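Local structure of designed Anbu Protein (Synthetic construct, 5LOY) at residues Ser18-Gly23 / Ser28-Met33; Ser78-Ala83 / Gly132-Ala137. The protein probably acts as an N-terminal nucleophile hydrolase related to the proteasome beta subunit, as a consensus-designed Anbu protein that builds a helical assembly. All coordinates share one frame; numbering follows the deposited sequence.

Interaction 1. Residues Ser18-Gly23 / Ser28-Met33; sequences SRTNAG and STFRKM
Lys32 reaches back to Thr20 tip to tip, and its NZ donates to Thr20 OG1 over 2.7 Å; the bend at the last torsion (chi4 -64°) turns the amine onto the hydroxyl. That hydroxyl also donates to the carbonyl O of Ser18, with Ser18 O and Thr20 OG1 3.0 Å apart and the donor standing above the carbonyl plane. The same Ser18 O takes Phe30 N in its plane, at 3.0 Å and nearly straight (168°), so two donors grip one buried acceptor. Threonine suits this place, since its OG1 accepts and donates while its methyl CG2 lies alongside the amine. The backbones form an antiparallel hairpin: Thr20 and Ser28 are a hydrogen-bonded pair, Thr20 N to Ser28 O being 2.9 Å, and Arg19 and Thr29 a non-hydrogen-bonded one. Lys32 NZ also makes a weak hydrogen bond to Thr1 OG1, a lysine beside the chain's first threonine, consistent with the active site of proteasome-like N-terminal nucleophile hydrolases. Round the exposed Thr29 the contact is looser: a water joins its OG1 to OG of the buried Ser18, which is also hydrogen-bonded to Pro190 O, while Thr29 CG2 lies 3.5 Å from Ser18 OG. Toward the hairpin's turn, small Ala22 sets its CB obliquely against the Phe30 ring, 4.0 Å from CE1, while that ring also meets Leu52 and Gln56 of helix 52-62.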
# COMPACT_ATOMS: atom_id res chain seq x y z
N SER A 18 -14.06 2.12 10.92
CA SER A 18 -14.89 1.26 11.78
C SER A 18 -15.22 -0.12 11.22
O SER A 18 -15.92 -0.88 11.85
CB SER A 18 -16.18 1.99 12.15
OG SER A 18 -16.88 2.42 11.00
N ARG A 19 -14.71 -0.45 10.05
CA ARG A 19 -15.07 -1.71 9.44
C ARG A 19 -14.22 -2.82 10.07
O ARG A 19 -13.00 -2.73 10.15
CB ARG A 19 -14.87 -1.62 7.94
CG ARG A 19 -15.40 -2.82 7.19
CD ARG A 19 -15.43 -2.56 5.69
NE ARG A 19 -16.51 -1.68 5.26
CZ ARG A 19 -16.72 -1.32 3.99
NH1 ARG A 19 -15.91 -1.74 3.03
NH2 ARG A 19 -17.73 -0.54 3.67
N THR A 20 -14.89 -3.84 10.58
CA THR A 20 -14.27 -4.76 11.49
C THR A 20 -14.68 -6.20 11.20
O THR A 20 -15.85 -6.48 11.04
CB THR A 20 -14.69 -4.43 12.95
OG1 THR A 20 -14.44 -3.05 13.24
CG2 THR A 20 -13.90 -5.26 13.95
N ASN A 21 -13.70 -7.10 11.20
CA ASN A 21 -13.98 -8.53 11.26
C ASN A 21 -14.60 -9.00 12.59
O ASN A 21 -13.93 -9.04 13.63
CB ASN A 21 -12.72 -9.33 10.95
CG ASN A 21 -12.97 -10.34 9.88
OD1 ASN A 21 -12.81 -10.03 8.69
ND2 ASN A 21 -13.48 -11.52 10.27
N ALA A 22 -15.88 -9.33 12.57
CA ALA A 22 -16.58 -9.73 13.78
C ALA A 22 -17.03 -11.17 13.66
O ALA A 22 -18.18 -11.52 13.99
CB ALA A 22 -17.77 -8.81 14.00
N GLY A 23 -16.15 -12.02 13.16
CA GLY A 23 -16.51 -13.40 12.89
C GLY A 23 -16.88 -13.69 11.46
O GLY A 23 -16.91 -12.82 10.58
N SER A 28 -18.75 -5.95 10.53
CA SER A 28 -19.65 -4.89 11.00
C SER A 28 -18.90 -3.70 11.53
O SER A 28 -17.67 -3.60 11.41
CB SER A 28 -20.73 -5.39 11.98
OG SER A 28 -20.24 -6.43 12.78
N THR A 29 -19.69 -2.75 12.03
CA THR A 29 -19.18 -1.48 12.48
C THR A 29 -18.87 -1.53 13.98
O THR A 29 -19.73 -1.84 14.80
CB THR A 29 -20.22 -0.40 12.13
OG1 THR A 29 -20.51 -0.48 10.74
CG2 THR A 29 -19.71 0.99 12.43
N PHE A 30 -17.62 -1.24 14.31
CA PHE A 30 -17.17 -1.06 15.69
C PHE A 30 -16.21 0.11 15.72
O PHE A 30 -15.27 0.16 14.95
CB PHE A 30 -16.46 -2.31 16.21
CG PHE A 30 -17.38 -3.43 16.56
CD1 PHE A 30 -17.76 -4.35 15.60
CD2 PHE A 30 -17.83 -3.60 17.85
CE1 PHE A 30 -18.61 -5.40 15.92
CE2 PHE A 30 -18.67 -4.66 18.18
CZ PHE A 30 -19.07 -5.56 17.20
N ARG A 31 -16.46 1.05 16.62
CA ARG A 31 -15.58 2.22 16.83
C ARG A 31 -14.19 1.77 17.34
O ARG A 31 -14.11 0.90 18.19
CB ARG A 31 -16.27 3.13 17.86
CG ARG A 31 -15.66 4.51 18.07
CD ARG A 31 -16.28 5.25 19.27
NE ARG A 31 -16.48 6.67 18.97
CZ ARG A 31 -17.62 7.21 18.52
NH1 ARG A 31 -18.70 6.47 18.32
NH2 ARG A 31 -17.68 8.51 18.28
N LYS A 32 -13.11 2.38 16.85
CA LYS A 32 -11.76 1.99 17.22
C LYS A 32 -10.95 3.05 17.96
O LYS A 32 -9.77 2.87 18.21
CB LYS A 32 -11.01 1.57 15.98
CG LYS A 32 -11.67 0.39 15.26
CD LYS A 32 -11.00 0.17 13.92
CE LYS A 32 -11.82 -0.73 12.99
NZ LYS A 32 -11.96 -2.10 13.55
N MET A 33 -11.60 4.16 18.32
CA MET A 33 -10.99 5.28 19.01
C MET A 33 -11.60 5.37 20.39
O MET A 33 -12.84 5.38 20.53
CB MET A 33 -11.23 6.57 18.24
CG MET A 33 -10.62 7.82 18.88
SD MET A 33 -10.87 9.34 17.94
CE MET A 33 -9.81 9.03 16.53
O HOH W 1 -18.31 0.26 9.46

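Interaction 2. Residues Ser78-Ala83 / Gly132-Ala137; sequences SMFEAA and GNFIEA
Phe134 pushes its ring from the strand into the first turn of helix 79-94, where it meets Ala83 with a face and Phe80 with an edge. Its CG sits between the backbone N and the carbonyl carbon (chi1 56°), which stands the ring up against the helix. Ala83 CB lies 4.0 Å from the centroid of the Phe134 ring and only 7° off its normal, a CH-pi contact centred on the face. Alanine fits because a methyl is small enough to let the aromatic face come close to the helix backbone, while also touching Leu114 and Phe126 of the sheet beneath. This helix layer on the five-strand sheet is as in the alpha-beta-beta-alpha sandwich of N-terminal nucleophile hydrolases. Phe80 has CG anti to its backbone N, which brings its ring over to Phe134, and offers a face: the edge of Phe134 points at it in a T-shaped stack with planes at 73° and centroids 5.2 Å apart. The closest atoms are Phe134 CE1 and Phe80 CE2, at 3.6 Å, toward the rim of the Phe80 ring. A serine in place of Phe134 would probably open a gap over Ala83 and set the Phe80 ring free to turn. With no hydrogen bond across the two segments, helix and strand are joined here by dispersion and aromatic quadrupole forces, whose strength depends on close fit.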
# COMPACT_ATOMS: atom_id res chain seq x y z
N SER A 78 3.36 9.19 33.24
CA SER A 78 3.92 9.64 31.96
C SER A 78 3.34 8.79 30.84
O SER A 78 2.84 7.70 31.08
CB SER A 78 5.45 9.56 31.96
OG SER A 78 5.91 8.24 31.74
N MET A 79 3.36 9.31 29.62
CA MET A 79 2.87 8.56 28.48
C MET A 79 3.68 7.30 28.22
O MET A 79 3.15 6.32 27.74
CB MET A 79 2.87 9.43 27.23
CG MET A 79 1.74 10.46 27.21
SD MET A 79 0.08 9.81 26.89
CE MET A 79 0.40 8.39 25.89
N PHE A 80 4.96 7.31 28.56
CA PHE A 80 5.76 6.10 28.47
C PHE A 80 5.16 5.03 29.39
O PHE A 80 4.99 3.89 28.96
CB PHE A 80 7.22 6.40 28.80
CG PHE A 80 8.15 5.23 28.63
CD1 PHE A 80 8.35 4.32 29.67
CD2 PHE A 80 8.86 5.05 27.44
CE1 PHE A 80 9.20 3.24 29.51
CE2 PHE A 80 9.72 3.98 27.29
CZ PHE A 80 9.89 3.07 28.32
N GLU A 81 4.86 5.37 30.64
CA GLU A 81 4.23 4.41 31.53
C GLU A 81 2.83 3.99 31.05
O GLU A 81 2.43 2.84 31.22
CB GLU A 81 4.18 4.94 32.96
CG GLU A 81 5.55 5.08 33.64
CD GLU A 81 6.35 3.76 33.71
OE1 GLU A 81 5.75 2.69 34.03
OE2 GLU A 81 7.59 3.77 33.45
N ALA A 82 2.08 4.90 30.46
CA ALA A 82 0.78 4.56 29.89
C ALA A 82 0.89 3.47 28.81
O ALA A 82 0.13 2.49 28.82
CB ALA A 82 0.13 5.80 29.28
N ALA A 83 1.85 3.64 27.91
CA ALA A 83 2.10 2.68 26.84
C ALA A 83 2.48 1.33 27.41
O ALA A 83 2.05 0.30 26.93
CB ALA A 83 3.20 3.19 25.91
N GLY A 132 3.54 -6.72 22.63
CA GLY A 132 3.36 -5.88 23.81
C GLY A 132 4.54 -4.98 24.18
O GLY A 132 4.47 -4.27 25.17
N ASN A 133 5.61 -5.01 23.41
CA ASN A 133 6.61 -3.96 23.50
C ASN A 133 6.22 -2.82 22.56
O ASN A 133 5.20 -2.92 21.89
CB ASN A 133 8.02 -4.49 23.23
CG ASN A 133 8.19 -5.05 21.83
OD1 ASN A 133 7.22 -5.32 21.10
ND2 ASN A 133 9.46 -5.26 21.45
N PHE A 134 6.95 -1.71 22.58
CA PHE A 134 6.47 -0.50 21.91
C PHE A 134 7.58 0.48 21.55
O PHE A 134 8.68 0.39 22.05
CB PHE A 134 5.43 0.23 22.81
CG PHE A 134 5.93 0.55 24.18
CD1 PHE A 134 6.67 1.71 24.42
CD2 PHE A 134 5.68 -0.30 25.25
CE1 PHE A 134 7.13 2.01 25.68
CE2 PHE A 134 6.14 -0.01 26.52
CZ PHE A 134 6.88 1.14 26.74
N ILE A 135 7.23 1.44 20.70
CA ILE A 135 8.14 2.51 20.34
C ILE A 135 7.44 3.87 20.33
O ILE A 135 6.22 3.94 20.24
CB ILE A 135 8.79 2.26 18.97
CG1 ILE A 135 7.74 2.13 17.88
CG2 ILE A 135 9.63 0.99 19.01
CD1 ILE A 135 8.31 2.27 16.47
N GLU A 136 8.25 4.92 20.35
CA GLU A 136 7.81 6.28 20.41
C GLU A 136 8.18 7.06 19.14
O GLU A 136 9.32 6.99 18.65
CB GLU A 136 8.46 6.99 21.62
CG GLU A 136 7.98 8.41 21.78
CD GLU A 136 8.38 9.10 23.07
OE1 GLU A 136 9.25 8.59 23.85
OE2 GLU A 136 7.78 10.21 23.28
N ALA A 137 7.24 7.86 18.64
CA ALA A 137 7.47 8.71 17.47
C ALA A 137 8.49 9.81 17.74
O ALA A 137 8.60 10.27 18.86
CB ALA A 137 6.17 9.32 17.01

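After strand 2-8 the chain runs along strand 11-21, turns, and returns through 27-29, so interaction 1 closes a loop of only four residues. Residues 28-33 then lead out of the six-strand sheet into strand 33-38, an outermost strand of the five-strand sheet. Interaction 2 follows in series, neither nested in nor crossing the first: it closes a loop of 48 residues, holding most of helix 79-94 and strands 110-118 and 124-128, and ties the helix start to strand 134-136, the outermost strand on the other side of that sheet. The two centres lie 24 Å apart, with nearest atoms about 13 Å apart.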